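Local atomic coordinates of glutamate--cysteine ligase GshA (Methylobacillus flagellatus KT, PDB entry 3K1T), a protein that probably acts as a ligase, joining glutamate to cysteine through the gamma-carboxylate in the first step of glutathione synthesis. Residues 40-45 against 348-353; 360-365 against 374-379; 205-210 against 322-327. One frame throughout, in Å; residues are numbered along the deposited sequence. Where two conformers were deposited one is given.

Interaction 1 of 3, residues 40-45 against 348-353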
ATOM      1  N   TYR A  40       9.367   0.293 -17.176  1.00 21.60           N
ATOM      2  CA  TYR A  40       8.228   0.973 -17.793  1.00 22.46           C
ATOM      3  C   TYR A  40       7.334   1.945 -16.991  1.00 23.04           C
ATOM      4  O   TYR A  40       6.640   2.762 -17.587  1.00 26.79           O
ATOM      5  CB  TYR A  40       7.339  -0.065 -18.471  1.00 22.30           C
ATOM      6  CG  TYR A  40       8.006  -0.772 -19.624  1.00 24.87           C
ATOM      7  CD1 TYR A  40       8.249  -0.111 -20.842  1.00 27.55           C
ATOM      8  CD2 TYR A  40       8.397  -2.094 -19.510  1.00 24.94           C
ATOM      9  CE1 TYR A  40       8.839  -0.775 -21.906  1.00 27.97           C
ATOM     10  CE2 TYR A  40       8.999  -2.743 -20.544  1.00 28.07           C
ATOM     11  CZ  TYR A  40       9.210  -2.085 -21.743  1.00 27.28           C
ATOM     12  OH  TYR A  40       9.809  -2.805 -22.737  1.00 33.93           O
ATOM     13  N   GLY A  41       7.438   1.871 -15.677  0.50 22.22           N
ATOM     14  CA  GLY A  41       6.541   2.573 -14.778  0.50 21.10           C
ATOM     15  C   GLY A  41       5.222   1.855 -14.916  0.50 19.41           C
ATOM     16  O   GLY A  41       5.181   0.742 -15.471  0.50 18.26           O
ATOM     17  N   ALA A  42       4.182   2.528 -14.425  0.50 17.57           N
ATOM     18  CA  ALA A  42       2.795   2.100 -14.481  0.50 16.67           C
ATOM     19  C   ALA A  42       1.935   3.373 -14.488  1.00 16.02           C
ATOM     20  O   ALA A  42       2.355   4.447 -13.999  1.00 15.25           O
ATOM     21  CB  ALA A  42       2.409   1.215 -13.258  1.00 15.65           C
ATOM     22  N   PRO A  43       0.709   3.271 -15.009  1.00 15.27           N
ATOM     23  CA  PRO A  43      -0.183   4.424 -14.988  1.00 15.31           C
ATOM     24  C   PRO A  43      -0.575   4.780 -13.548  1.00 14.08           C
ATOM     25  O   PRO A  43      -0.444   3.950 -12.636  1.00 13.36           O
ATOM     26  CB  PRO A  43      -1.461   3.928 -15.724  1.00 15.11           C
ATOM     27  CG  PRO A  43      -1.091   2.668 -16.345  1.00 16.99           C
ATOM     28  CD  PRO A  43       0.051   2.095 -15.606  1.00 16.28           C
ATOM     29  N   PHE A  44      -1.126   5.981 -13.374  1.00 12.76           N
ATOM     30  CA  PHE A  44      -1.626   6.441 -12.075  1.00 12.52           C
ATOM     31  C   PHE A  44      -2.714   5.482 -11.555  1.00 12.31           C
ATOM     32  O   PHE A  44      -2.721   5.098 -10.379  1.00 12.47           O
ATOM     33  CB  PHE A  44      -2.181   7.897 -12.208  1.00 12.58           C
ATOM     34  CG  PHE A  44      -2.556   8.518 -10.900  1.00 12.93           C
ATOM     35  CD1 PHE A  44      -1.619   9.237 -10.170  1.00 13.39           C
ATOM     36  CD2 PHE A  44      -3.843   8.387 -10.392  1.00 15.92           C
ATOM     37  CE1 PHE A  44      -1.924   9.775  -8.943  1.00 14.78           C
ATOM     38  CE2 PHE A  44      -4.171   8.943  -9.161  1.00 14.73           C
ATOM     39  CZ  PHE A  44      -3.203   9.638  -8.431  1.00 15.46           C
ATOM     40  N   TYR A  45      -3.660   5.139 -12.451  1.00 12.03           N
ATOM     41  CA  TYR A  45      -4.742   4.227 -12.158  1.00 11.67           C
ATOM     42  C   TYR A  45      -5.237   3.510 -13.414  1.00 11.91           C
ATOM     43  O   TYR A  45      -4.933   3.927 -14.537  1.00 12.16           O
ATOM     44  CB  TYR A  45      -5.887   4.890 -11.363  1.00 12.54           C
ATOM     45  CG  TYR A  45      -6.653   6.049 -11.976  1.00 10.21           C
ATOM     46  CD1 TYR A  45      -6.455   6.499 -13.294  1.00 11.24           C
ATOM     47  CD2 TYR A  45      -7.581   6.737 -11.193  1.00 12.94           C
ATOM     48  CE1 TYR A  45      -7.174   7.610 -13.807  1.00 11.25           C
ATOM     49  CE2 TYR A  45      -8.312   7.809 -11.691  1.00 13.23           C
ATOM     50  CZ  TYR A  45      -8.123   8.247 -13.000  1.00 12.75           C
ATOM     51  OH  TYR A  45      -8.887   9.312 -13.457  1.00 13.28           O
HETATM   52  N   MSE A 348      -6.461  -1.114 -10.198  1.00 10.22           N
HETATM   53  CA  MSE A 348      -5.083  -0.880  -9.851  1.00 11.30           C
HETATM   54  C   MSE A 348      -4.808   0.598  -9.704  1.00 11.52           C
HETATM   55  O   MSE A 348      -5.408   1.411 -10.410  1.00 11.18           O
HETATM   56  CB  MSE A 348      -4.151  -1.492 -10.892  1.00 10.76           C
HETATM   57  CG  MSE A 348      -4.153  -3.051 -10.784  1.00 13.64           C
HETATM   58 SE   MSE A 348      -3.812  -3.930 -12.488  0.75 17.36          SE
HETATM   59  CE  MSE A 348      -5.407  -3.321 -13.410  1.00 13.81           C
HETATM   60  N   MSE A 349      -3.934   0.932  -8.761  1.00 11.48           N
HETATM   61  CA  MSE A 349      -3.319   2.257  -8.667  1.00 12.69           C
HETATM   62  C   MSE A 349      -1.814   2.063  -8.596  1.00 12.46           C
HETATM   63  O   MSE A 349      -1.323   1.140  -7.914  1.00 12.49           O
HETATM   64  CB  MSE A 349      -3.886   3.029  -7.466  1.00 13.32           C
HETATM   65  CG  MSE A 349      -5.388   3.159  -7.571  1.00 16.56           C
HETATM   66 SE   MSE A 349      -6.117   4.424  -6.233  0.75 21.94          SE
HETATM   67  CE  MSE A 349      -5.738   6.001  -7.282  1.00 20.44           C
ATOM     68  N   ASP A 350      -1.074   2.850  -9.365  1.00 12.60           N
ATOM     69  CA  ASP A 350       0.330   2.517  -9.668  1.00 13.42           C
ATOM     70  C   ASP A 350       0.308   1.049 -10.143  1.00 13.09           C
ATOM     71  O   ASP A 350      -0.633   0.653 -10.864  1.00 13.80           O
ATOM     72  CB  ASP A 350       1.279   2.774  -8.476  1.00 13.94           C
ATOM     73  CG  ASP A 350       2.756   2.601  -8.855  1.00 19.16           C
ATOM     74  OD1 ASP A 350       3.173   3.217  -9.816  1.00 27.34           O
ATOM     75  OD2 ASP A 350       3.482   1.832  -8.231  1.00 21.63           O
ATOM     76  N   HIS A 351       1.262   0.206  -9.740  1.00 13.90           N
ATOM     77  CA  HIS A 351       1.222  -1.194 -10.226  1.00 13.94           C
ATOM     78  C   HIS A 351       0.631  -2.164  -9.187  1.00 13.26           C
ATOM     79  O   HIS A 351       0.928  -3.359  -9.220  1.00 14.55           O
ATOM     80  CB  HIS A 351       2.603  -1.654 -10.698  1.00 14.15           C
ATOM     81  CG  HIS A 351       3.704  -1.503  -9.675  1.00 17.39           C
ATOM     82  ND1 HIS A 351       4.726  -0.578  -9.813  1.00 20.00           N
ATOM     83  CD2 HIS A 351       3.944  -2.164  -8.514  1.00 19.32           C
ATOM     84  CE1 HIS A 351       5.553  -0.695  -8.782  1.00 23.07           C
ATOM     85  NE2 HIS A 351       5.107  -1.653  -7.985  1.00 21.60           N
ATOM     86  N   PHE A 352      -0.197  -1.664  -8.273  1.00 12.21           N
ATOM     87  CA  PHE A 352      -0.766  -2.473  -7.189  1.00 11.79           C
ATOM     88  C   PHE A 352      -2.244  -2.728  -7.418  1.00 11.86           C
ATOM     89  O   PHE A 352      -3.012  -1.804  -7.749  1.00 10.62           O
ATOM     90  CB  PHE A 352      -0.559  -1.781  -5.842  1.00 12.79           C
ATOM     91  CG  PHE A 352       0.879  -1.676  -5.462  1.00 13.13           C
ATOM     92  CD1 PHE A 352       1.618  -2.841  -5.206  1.00 13.65           C
ATOM     93  CD2 PHE A 352       1.506  -0.483  -5.423  1.00 18.08           C
ATOM     94  CE1 PHE A 352       2.967  -2.759  -4.865  1.00 17.04           C
ATOM     95  CE2 PHE A 352       2.879  -0.402  -5.118  1.00 18.73           C
ATOM     96  CZ  PHE A 352       3.597  -1.548  -4.861  1.00 17.17           C
ATOM     97  N   VAL A 353      -2.650  -3.978  -7.222  1.00 11.51           N
ATOM     98  CA  VAL A 353      -4.071  -4.314  -7.259  1.00 11.43           C
ATOM     99  C   VAL A 353      -4.747  -3.869  -5.963  1.00 12.63           C
ATOM    100  O   VAL A 353      -4.332  -4.271  -4.867  1.00 14.11           O
ATOM    101  CB  VAL A 353      -4.284  -5.816  -7.481  1.00 11.84           C
ATOM    102  CG1 VAL A 353      -5.780  -6.148  -7.455  1.00 11.48           C
ATOM    103  CG2 VAL A 353      -3.556  -6.304  -8.787  1.00 12.78           C
TER
HETATM  104  O   HOH W   1       4.020   4.625 -11.753  1.00 38.73           O
HETATM  105  O   HOH W   2      -2.485   1.926 -12.604  1.00 12.24           O
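Tyr-45 and Met-349 face each other as an antiparallel non-hydrogen-bonded pair, and one residue further on the backbone N of Asp-350 donates to Phe-44 O over 3.0 Å, nearly straight (165°) but from above the carbonyl plane. A CA-H...O contact, 3.4 Å from Met-349 CA to Phe-44 O, uses the same oxygen. Residues 349-352 form a type II' turn, held by mutual backbone bonds between Met-349 and Phe-352.

Among the side chains, the selenomethionine Met-349 and Phe-44 lie alongside each other and point the same way, the methyl CE of Met-349 ending 3.8 Å from CE2 of the Phe-44 ring. With CG of Phe-44 anti to its own N (chi1 -173°), the ring swings back toward this methyl although its CA-CB bond is directed away from the turn. Nearer the backbone, CB of Tyr-45 rests 4.2 Å from CG of Met-349, while Tyr-45 OH hydrogen-bonds Leu-176 O and Asn-177 ND2. The side chain of Ala-42 is directed toward the turn, its CB 3.8 Å from CB of His-351.

Two waters bridge the segments. One donates to Ala-42 O and to OD1 of Asp-350; the other donates to Pro-43 O (2.9 Å) and Asp-350 O (2.8 Å). Asp-350 OD2 forms a salt bridge with Lys-90 NZ, and His-351 NE2 hydrogen-bonds Glu-89 of the second subunit, so the turn also takes part in the dimer contact. The geometry is that of a beta-hairpin whose tight turn is flanked by the incoming end of a neighbouring antiparallel strand.

Interaction 2 of 3, residues 360-365 against 374-379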
ATOM      1  N   VAL A 360     -22.616  -7.721 -12.810  1.00 12.32           N
ATOM      2  CA  VAL A 360     -23.638  -8.744 -12.763  1.00 13.25           C
ATOM      3  C   VAL A 360     -24.694  -8.318 -13.771  1.00 13.42           C
ATOM      4  O   VAL A 360     -25.378  -7.295 -13.597  1.00 13.15           O
ATOM      5  CB  VAL A 360     -24.210  -8.932 -11.324  1.00 12.00           C
ATOM      6  CG1 VAL A 360     -25.351 -10.033 -11.279  1.00 13.23           C
ATOM      7  CG2 VAL A 360     -23.111  -9.260 -10.294  1.00 12.15           C
ATOM      8  N   HIS A 361     -24.780  -9.065 -14.856  1.00 13.70           N
ATOM      9  CA  HIS A 361     -25.682  -8.735 -15.973  1.00 14.45           C
ATOM     10  C   HIS A 361     -27.132  -8.584 -15.517  1.00 14.49           C
ATOM     11  O   HIS A 361     -27.654  -9.420 -14.770  1.00 14.83           O
ATOM     12  CB  HIS A 361     -25.651  -9.816 -17.075  1.00 14.12           C
ATOM     13  CG  HIS A 361     -24.361  -9.917 -17.822  1.00 12.58           C
ATOM     14  ND1 HIS A 361     -24.305 -10.334 -19.135  1.00 13.37           N
ATOM     15  CD2 HIS A 361     -23.078  -9.743 -17.429  1.00 13.04           C
ATOM     16  CE1 HIS A 361     -23.047 -10.417 -19.513  1.00 15.24           C
ATOM     17  NE2 HIS A 361     -22.284 -10.016 -18.513  1.00 13.08           N
ATOM     18  N   THR A 362     -27.785  -7.513 -15.980  1.00 15.32           N
ATOM     19  CA  THR A 362     -29.222  -7.334 -15.738  1.00 16.68           C
ATOM     20  C   THR A 362     -30.073  -8.130 -16.734  1.00 17.54           C
ATOM     21  O   THR A 362     -31.161  -8.535 -16.399  1.00 17.79           O
ATOM     22  CB  THR A 362     -29.642  -5.845 -15.764  1.00 17.87           C
ATOM     23  OG1 THR A 362     -29.231  -5.286 -16.999  1.00 19.20           O
ATOM     24  CG2 THR A 362     -28.968  -5.056 -14.651  1.00 16.91           C
ATOM     25  N   SER A 363     -29.599  -8.348 -17.948  1.00 19.21           N
ATOM     26  CA  SER A 363     -30.285  -9.216 -18.890  1.00 20.62           C
ATOM     27  C   SER A 363     -30.167 -10.677 -18.462  1.00 21.66           C
ATOM     28  O   SER A 363     -29.249 -11.052 -17.716  1.00 19.76           O
ATOM     29  CB  SER A 363     -29.719  -9.070 -20.298  1.00 21.22           C
ATOM     30  OG  SER A 363     -29.946  -7.759 -20.801  1.00 25.99           O
ATOM     31  N   ARG A 364     -31.093 -11.492 -18.967  1.00 22.80           N
ATOM     32  CA  ARG A 364     -31.164 -12.927 -18.603  0.50 23.88           C
ATOM     33  C   ARG A 364     -31.269 -14.030 -19.679  0.50 24.50           C
ATOM     34  O   ARG A 364     -31.704 -15.123 -19.329  0.50 25.16           O
ATOM     35  CB  ARG A 364     -32.377 -13.142 -17.705  1.00 24.39           C
ATOM     36  CG  ARG A 364     -32.275 -12.497 -16.358  1.00 25.51           C
ATOM     37  CD  ARG A 364     -31.341 -13.279 -15.517  1.00 29.03           C
ATOM     38  NE  ARG A 364     -31.366 -12.722 -14.196  1.00 30.58           N
ATOM     39  CZ  ARG A 364     -30.655 -11.673 -13.837  1.00 26.22           C
ATOM     40  NH1 ARG A 364     -29.825 -11.117 -14.680  1.00 22.84           N
ATOM     41  NH2 ARG A 364     -30.781 -11.231 -12.622  1.00 24.46           N
ATOM     42  N   GLY A 365     -30.881 -13.813 -20.935  0.50 24.85           N
ATOM     43  CA  GLY A 365     -30.952 -14.906 -21.950  0.50 24.94           C
ATOM     44  C   GLY A 365     -29.823 -15.948 -21.932  0.50 25.33           C
ATOM     45  O   GLY A 365     -28.813 -15.758 -21.240  0.50 25.02           O
ATOM     46  N   GLY A 374     -22.209  -4.031 -21.510  1.00 23.10           N
ATOM     47  CA  GLY A 374     -22.298  -2.562 -21.634  1.00 23.83           C
ATOM     48  C   GLY A 374     -22.643  -1.941 -20.283  1.00 24.62           C
ATOM     49  O   GLY A 374     -21.997  -2.226 -19.272  1.00 23.63           O
HETATM   50  N   MSE A 375     -23.691  -1.118 -20.281  1.00 25.28           N
HETATM   51  CA  MSE A 375     -24.196  -0.459 -19.073  1.00 26.64           C
HETATM   52  C   MSE A 375     -25.190  -1.296 -18.316  1.00 24.33           C
HETATM   53  O   MSE A 375     -25.611  -0.913 -17.245  1.00 23.28           O
HETATM   54  CB  MSE A 375     -24.951   0.822 -19.473  1.00 28.71           C
HETATM   55  CG  MSE A 375     -24.077   1.850 -20.144  1.00 35.84           C
HETATM   56 SE   MSE A 375     -22.632   2.379 -18.908  0.75 56.04          SE
HETATM   57  CE  MSE A 375     -23.648   2.796 -17.261  1.00 51.82           C
ATOM     58  N   HIS A 376     -25.605  -2.418 -18.889  1.00 23.77           N
ATOM     59  CA  HIS A 376     -26.647  -3.248 -18.301  1.00 23.22           C
ATOM     60  C   HIS A 376     -26.091  -4.254 -17.279  1.00 21.50           C
ATOM     61  O   HIS A 376     -26.019  -5.480 -17.522  1.00 19.69           O
ATOM     62  CB  HIS A 376     -27.421  -3.950 -19.422  1.00 24.61           C
ATOM     63  CG  HIS A 376     -28.028  -2.986 -20.394  1.00 29.79           C
ATOM     64  ND1 HIS A 376     -27.455  -2.694 -21.617  1.00 37.61           N
ATOM     65  CD2 HIS A 376     -29.106  -2.174 -20.284  1.00 34.34           C
ATOM     66  CE1 HIS A 376     -28.182  -1.781 -22.238  1.00 35.63           C
ATOM     67  NE2 HIS A 376     -29.191  -1.454 -21.455  1.00 35.68           N
ATOM     68  N   PHE A 377     -25.722  -3.720 -16.129  1.00 19.40           N
ATOM     69  CA  PHE A 377     -25.181  -4.515 -15.038  1.00 18.31           C
ATOM     70  C   PHE A 377     -25.406  -3.791 -13.731  1.00 18.15           C
ATOM     71  O   PHE A 377     -25.596  -2.570 -13.704  1.00 19.45           O
ATOM     72  CB  PHE A 377     -23.684  -4.804 -15.264  1.00 16.95           C
ATOM     73  CG  PHE A 377     -22.789  -3.607 -15.026  1.00 17.06           C
ATOM     74  CD1 PHE A 377     -22.338  -3.297 -13.743  1.00 18.24           C
ATOM     75  CD2 PHE A 377     -22.436  -2.779 -16.081  1.00 18.14           C
ATOM     76  CE1 PHE A 377     -21.532  -2.179 -13.520  1.00 19.16           C
ATOM     77  CE2 PHE A 377     -21.624  -1.643 -15.858  1.00 20.25           C
ATOM     78  CZ  PHE A 377     -21.191  -1.361 -14.576  1.00 17.86           C
ATOM     79  N   GLU A 378     -25.417  -4.539 -12.649  1.00 15.94           N
ATOM     80  CA  GLU A 378     -25.297  -4.003 -11.314  1.00 16.72           C
ATOM     81  C   GLU A 378     -23.943  -4.484 -10.719  1.00 16.72           C
ATOM     82  O   GLU A 378     -23.573  -5.642 -10.909  1.00 15.15           O
ATOM     83  CB  GLU A 378     -26.418  -4.509 -10.458  1.00 17.75           C
ATOM     84  CG  GLU A 378     -27.777  -3.948 -10.963  1.00 22.59           C
ATOM     85  CD  GLU A 378     -28.965  -4.497 -10.207  1.00 31.33           C
ATOM     86  OE1 GLU A 378     -28.773  -5.324  -9.270  1.00 35.85           O
ATOM     87  OE2 GLU A 378     -30.112  -4.092 -10.568  1.00 37.25           O
ATOM     88  N   PRO A 379     -23.234  -3.612  -9.992  1.00 15.94           N
ATOM     89  CA  PRO A 379     -21.927  -4.014  -9.416  1.00 16.72           C
ATOM     90  C   PRO A 379     -22.095  -4.897  -8.191  1.00 16.43           C
ATOM     91  O   PRO A 379     -23.058  -4.740  -7.460  1.00 16.93           O
ATOM     92  CB  PRO A 379     -21.275  -2.678  -9.024  1.00 17.11           C
ATOM     93  CG  PRO A 379     -22.475  -1.735  -8.748  1.00 18.65           C
ATOM     94  CD  PRO A 379     -23.568  -2.191  -9.731  1.00 17.35           C
TER
HETATM   95  O   HOH W   3     -26.888  -7.537 -19.121  1.00 16.42           O
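Thr-362 and His-376 set their side chains across each other at about a right angle, where two antiparallel strands of a beta-hairpin part at its loop end. OG1 of Thr-362 lies 3.3 Å from CB of His-376, a position it reaches because the hydroxyl stands between the backbone N and carbonyl carbon (chi1 55°). That rotation leaves the methyl CG2 of Thr-362 beside the other strand, 3.8 Å from Phe-377 N and 4.0 Å from CG of Glu-378.

Val-360 and Glu-378 share one face; CB of Val-360 also lies 3.4 Å from the backbone carbonyl Glu-378 O. His-361 and Phe-377 point to the other face; there the Phe-377 ring turns off its strand to a cation-pi contact with Arg-359, whereas the imidazole of His-361 is held by Glu-368 and Glu-343.

Register is fixed by reciprocal backbone bonds, 3.0 Å from Val-360 N to Glu-378 O and 2.9 Å from Glu-378 N to Val-360 O. His-376, centre of an inverse gamma turn, offers its carbonyl oxygen twice: Thr-362 N donates to His-376 O over 3.1 Å, almost straight (173°) but from above the carbonyl plane, and a water that also accepts from Ser-363 N donates to His-376 O at 2.7 Å.

Interaction 3 of 3, residues 205-210 against 322-327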
ATOM      1  N   THR A 205      -7.198   9.201 -32.381  1.00 16.65           N
ATOM      2  CA  THR A 205      -7.171   8.569 -33.699  1.00 17.55           C
ATOM      3  C   THR A 205      -5.944   7.655 -33.822  1.00 17.40           C
ATOM      4  O   THR A 205      -5.528   7.310 -34.921  1.00 17.42           O
ATOM      5  CB  THR A 205      -7.148   9.636 -34.842  1.00 18.17           C
ATOM      6  OG1 THR A 205      -6.078  10.539 -34.591  1.00 18.91           O
ATOM      7  CG2 THR A 205      -8.448  10.406 -34.893  1.00 18.86           C
ATOM      8  N   ARG A 206      -5.377   7.250 -32.692  1.00 17.08           N
ATOM      9  CA  ARG A 206      -4.274   6.287 -32.701  1.00 17.53           C
ATOM     10  C   ARG A 206      -4.739   4.928 -33.291  1.00 17.37           C
ATOM     11  O   ARG A 206      -5.944   4.653 -33.412  1.00 16.26           O
ATOM     12  CB  ARG A 206      -3.757   6.081 -31.278  1.00 18.44           C
ATOM     13  CG  ARG A 206      -4.703   5.220 -30.392  1.00 19.30           C
ATOM     14  CD  ARG A 206      -4.339   5.220 -28.902  1.00 22.08           C
ATOM     15  NE  ARG A 206      -5.295   4.396 -28.120  1.00 19.28           N
ATOM     16  CZ  ARG A 206      -6.524   4.764 -27.789  1.00 21.35           C
ATOM     17  NH1 ARG A 206      -6.993   5.966 -28.094  1.00 20.33           N
ATOM     18  NH2 ARG A 206      -7.316   3.935 -27.118  1.00 20.28           N
ATOM     19  N   ARG A 207      -3.782   4.066 -33.623  1.00 17.33           N
ATOM     20  CA  ARG A 207      -4.123   2.761 -34.181  1.00 17.61           C
ATOM     21  C   ARG A 207      -4.429   1.848 -33.008  1.00 16.84           C
ATOM     22  O   ARG A 207      -3.525   1.401 -32.277  1.00 17.03           O
ATOM     23  CB  ARG A 207      -2.982   2.194 -35.025  1.00 19.14           C
ATOM     24  CG  ARG A 207      -3.381   0.891 -35.731  1.00 20.93           C
ATOM     25  CD  ARG A 207      -2.360   0.432 -36.721  1.00 25.69           C
ATOM     26  NE  ARG A 207      -1.060   0.219 -36.092  1.00 29.60           N
ATOM     27  CZ  ARG A 207       0.029  -0.200 -36.742  1.00 35.88           C
ATOM     28  NH1 ARG A 207      -0.030  -0.456 -38.044  1.00 37.56           N
ATOM     29  NH2 ARG A 207       1.187  -0.356 -36.098  1.00 35.18           N
ATOM     30  N   LYS A 208      -5.698   1.588 -32.802  1.00 16.76           N
ATOM     31  CA  LYS A 208      -6.125   0.902 -31.575  1.00 17.82           C
ATOM     32  C   LYS A 208      -5.684  -0.572 -31.528  1.00 17.67           C
ATOM     33  O   LYS A 208      -5.616  -1.162 -30.442  1.00 18.17           O
ATOM     34  CB  LYS A 208      -7.642   1.080 -31.386  1.00 18.02           C
ATOM     35  CG  LYS A 208      -7.987   2.584 -31.162  1.00 21.12           C
ATOM     36  CD  LYS A 208      -9.418   2.859 -30.723  1.00 26.39           C
ATOM     37  CE  LYS A 208      -9.648   4.393 -30.646  1.00 26.68           C
ATOM     38  NZ  LYS A 208     -11.048   4.767 -30.966  1.00 29.00           N
ATOM     39  N   SER A 209      -5.355  -1.162 -32.677  1.00 17.45           N
ATOM     40  CA  SER A 209      -4.887  -2.567 -32.682  1.00 17.38           C
ATOM     41  C   SER A 209      -3.522  -2.735 -32.003  1.00 16.58           C
ATOM     42  O   SER A 209      -3.161  -3.835 -31.583  1.00 16.35           O
ATOM     43  CB  SER A 209      -4.891  -3.130 -34.104  1.00 17.19           C
ATOM     44  OG  SER A 209      -4.027  -2.415 -34.935  1.00 16.83           O
ATOM     45  N   ASN A 210      -2.797  -1.628 -31.830  1.00 16.31           N
ATOM     46  CA  ASN A 210      -1.516  -1.649 -31.119  1.00 16.65           C
ATOM     47  C   ASN A 210      -1.701  -2.135 -29.676  1.00 15.87           C
ATOM     48  O   ASN A 210      -0.780  -2.671 -29.098  1.00 15.49           O
ATOM     49  CB  ASN A 210      -0.825  -0.255 -31.095  1.00 16.91           C
ATOM     50  CG  ASN A 210      -0.326   0.192 -32.472  1.00 19.23           C
ATOM     51  OD1 ASN A 210      -0.247  -0.595 -33.388  1.00 22.90           O
ATOM     52  ND2 ASN A 210       0.021   1.476 -32.603  1.00 20.64           N
ATOM     53  N   VAL A 322     -14.530   4.999 -40.600  1.00 15.57           N
ATOM     54  CA  VAL A 322     -13.901   3.802 -40.048  1.00 15.01           C
ATOM     55  C   VAL A 322     -12.510   3.660 -40.650  1.00 15.37           C
ATOM     56  O   VAL A 322     -12.361   3.578 -41.881  1.00 14.82           O
ATOM     57  CB  VAL A 322     -14.737   2.550 -40.328  1.00 14.42           C
ATOM     58  CG1 VAL A 322     -13.975   1.293 -39.845  1.00 14.31           C
ATOM     59  CG2 VAL A 322     -16.100   2.647 -39.632  1.00 14.11           C
ATOM     60  N   SER A 323     -11.492   3.626 -39.792  1.00 15.42           N
ATOM     61  CA  SER A 323     -10.115   3.547 -40.246  1.00 16.35           C
ATOM     62  C   SER A 323      -9.454   2.177 -40.028  1.00 16.89           C
ATOM     63  O   SER A 323      -8.378   1.900 -40.582  1.00 17.16           O
ATOM     64  CB  SER A 323      -9.280   4.628 -39.582  1.00 17.04           C
ATOM     65  OG  SER A 323      -9.205   4.405 -38.179  1.00 22.73           O
ATOM     66  N   GLU A 324     -10.094   1.321 -39.237  1.00 16.30           N
ATOM     67  CA  GLU A 324      -9.548   0.010 -38.934  1.00 15.96           C
ATOM     68  C   GLU A 324     -10.697  -0.828 -38.427  1.00 15.39           C
ATOM     69  O   GLU A 324     -11.592  -0.316 -37.758  1.00 14.99           O
ATOM     70  CB  GLU A 324      -8.472   0.065 -37.834  1.00 16.70           C
ATOM     71  CG  GLU A 324      -7.760  -1.303 -37.595  1.00 17.80           C
ATOM     72  CD  GLU A 324      -6.599  -1.237 -36.559  1.00 20.91           C
ATOM     73  OE1 GLU A 324      -6.753  -0.625 -35.465  1.00 18.28           O
ATOM     74  OE2 GLU A 324      -5.535  -1.814 -36.855  1.00 19.53           O
ATOM     75  N   VAL A 325     -10.660  -2.106 -38.763  1.00 15.19           N
ATOM     76  CA  VAL A 325     -11.607  -3.091 -38.204  1.00 15.84           C
ATOM     77  C   VAL A 325     -10.765  -4.129 -37.488  1.00 15.72           C
ATOM     78  O   VAL A 325      -9.859  -4.706 -38.091  1.00 16.45           O
ATOM     79  CB  VAL A 325     -12.497  -3.751 -39.281  1.00 15.84           C
ATOM     80  CG1 VAL A 325     -13.422  -4.798 -38.665  1.00 15.08           C
ATOM     81  CG2 VAL A 325     -13.319  -2.686 -40.099  1.00 14.44           C
ATOM     82  N   ILE A 326     -11.055  -4.329 -36.200  1.00 15.83           N
ATOM     83  CA  ILE A 326     -10.365  -5.321 -35.388  1.00 15.89           C
ATOM     84  C   ILE A 326     -11.317  -6.490 -35.160  1.00 15.65           C
ATOM     85  O   ILE A 326     -12.481  -6.291 -34.801  1.00 15.96           O
ATOM     86  CB  ILE A 326      -9.914  -4.721 -34.006  1.00 17.10           C
ATOM     87  CG1 ILE A 326      -8.992  -3.520 -34.230  1.00 18.42           C
ATOM     88  CG2 ILE A 326      -9.167  -5.812 -33.166  1.00 17.65           C
ATOM     89  CD1 ILE A 326      -8.930  -2.523 -33.096  1.00 23.33           C
ATOM     90  N   LEU A 327     -10.815  -7.694 -35.419  1.00 14.88           N
ATOM     91  CA  LEU A 327     -11.556  -8.920 -35.186  0.50 14.78           C
ATOM     92  C   LEU A 327     -10.899  -9.636 -34.027  1.00 14.70           C
ATOM     93  O   LEU A 327      -9.709  -9.906 -34.072  1.00 15.24           O
ATOM     94  CB  LEU A 327     -11.513  -9.795 -36.437  0.50 14.82           C
ATOM     95  CG  LEU A 327     -12.161  -9.166 -37.669  0.50 15.80           C
ATOM     96  CD1 LEU A 327     -11.161  -8.304 -38.434  0.50 15.77           C
ATOM     97  CD2 LEU A 327     -12.769 -10.260 -38.576  0.50 14.94           C
TER
HETATM   98  O   HOH W   4      -7.525   1.930 -34.976  1.00 20.66           O
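Glu-324 reaches from its strand to Ser-209 with a fully extended side chain. CG is anti to the backbone N (chi1 -174°) and the chain stays straight beyond it, so that the CB-CG part carries the carboxylate across the 8.2 Å between CA of Glu-324 and CA of Ser-209. CD then comes to 3.5 Å from CB of Ser-209, and the two oxygens divide the work. OE1 accepts from Ser-209 N at 3.2 Å, a bent bond (139°), and from a water that in turn accepts from Lys-208 N. OE2 takes the hydroxyl OG of Ser-209 at 2.5 Å, unusually short, and CG of Arg-207 lies 3.6 Å from the same OE2. Both serine donors arrive on the syn side, about 20° out of the carboxylate plane.

Two residues along the strand, CD1 of Ile-326 packs 3.8 Å from Ser-209 N. Were the acid replaced by an alanine, Ser-209 N and OG would probably lose their acceptors, and the type I turn 207-210 its polar tie to the strand.

A buried carboxylate thus gathers donors of the turn leading into helix 210-226. Arg-207, bonded to Asn-210 OD1, does not pair with it, but its NE, 5.0 Å from Glu-324 OE2, may still ease the negative charge.

Overall arrangement
Interactions 1 and 2 belong to one antiparallel sheet and share strand 352-361: residues 348-353 turn into its start, and residues 360-361 are its far end, before the loop 362-365. Their centres lie 28 Å apart, on opposite sides of the chain's centre. Interaction 3 instead attaches a loop to the separate four-stranded sheet containing strand 324-329; its centre is 25 Å from that of interaction 1 and 27 Å from that of interaction 2. No two contacts touch, the closest atoms, between interactions 1 and 3, being about 12 Å apart. A sulfate, probably from the crystallisation liquor, lies about 6 Å from the Phe-377 side chain; it does not by itself place interaction 2 at an active site.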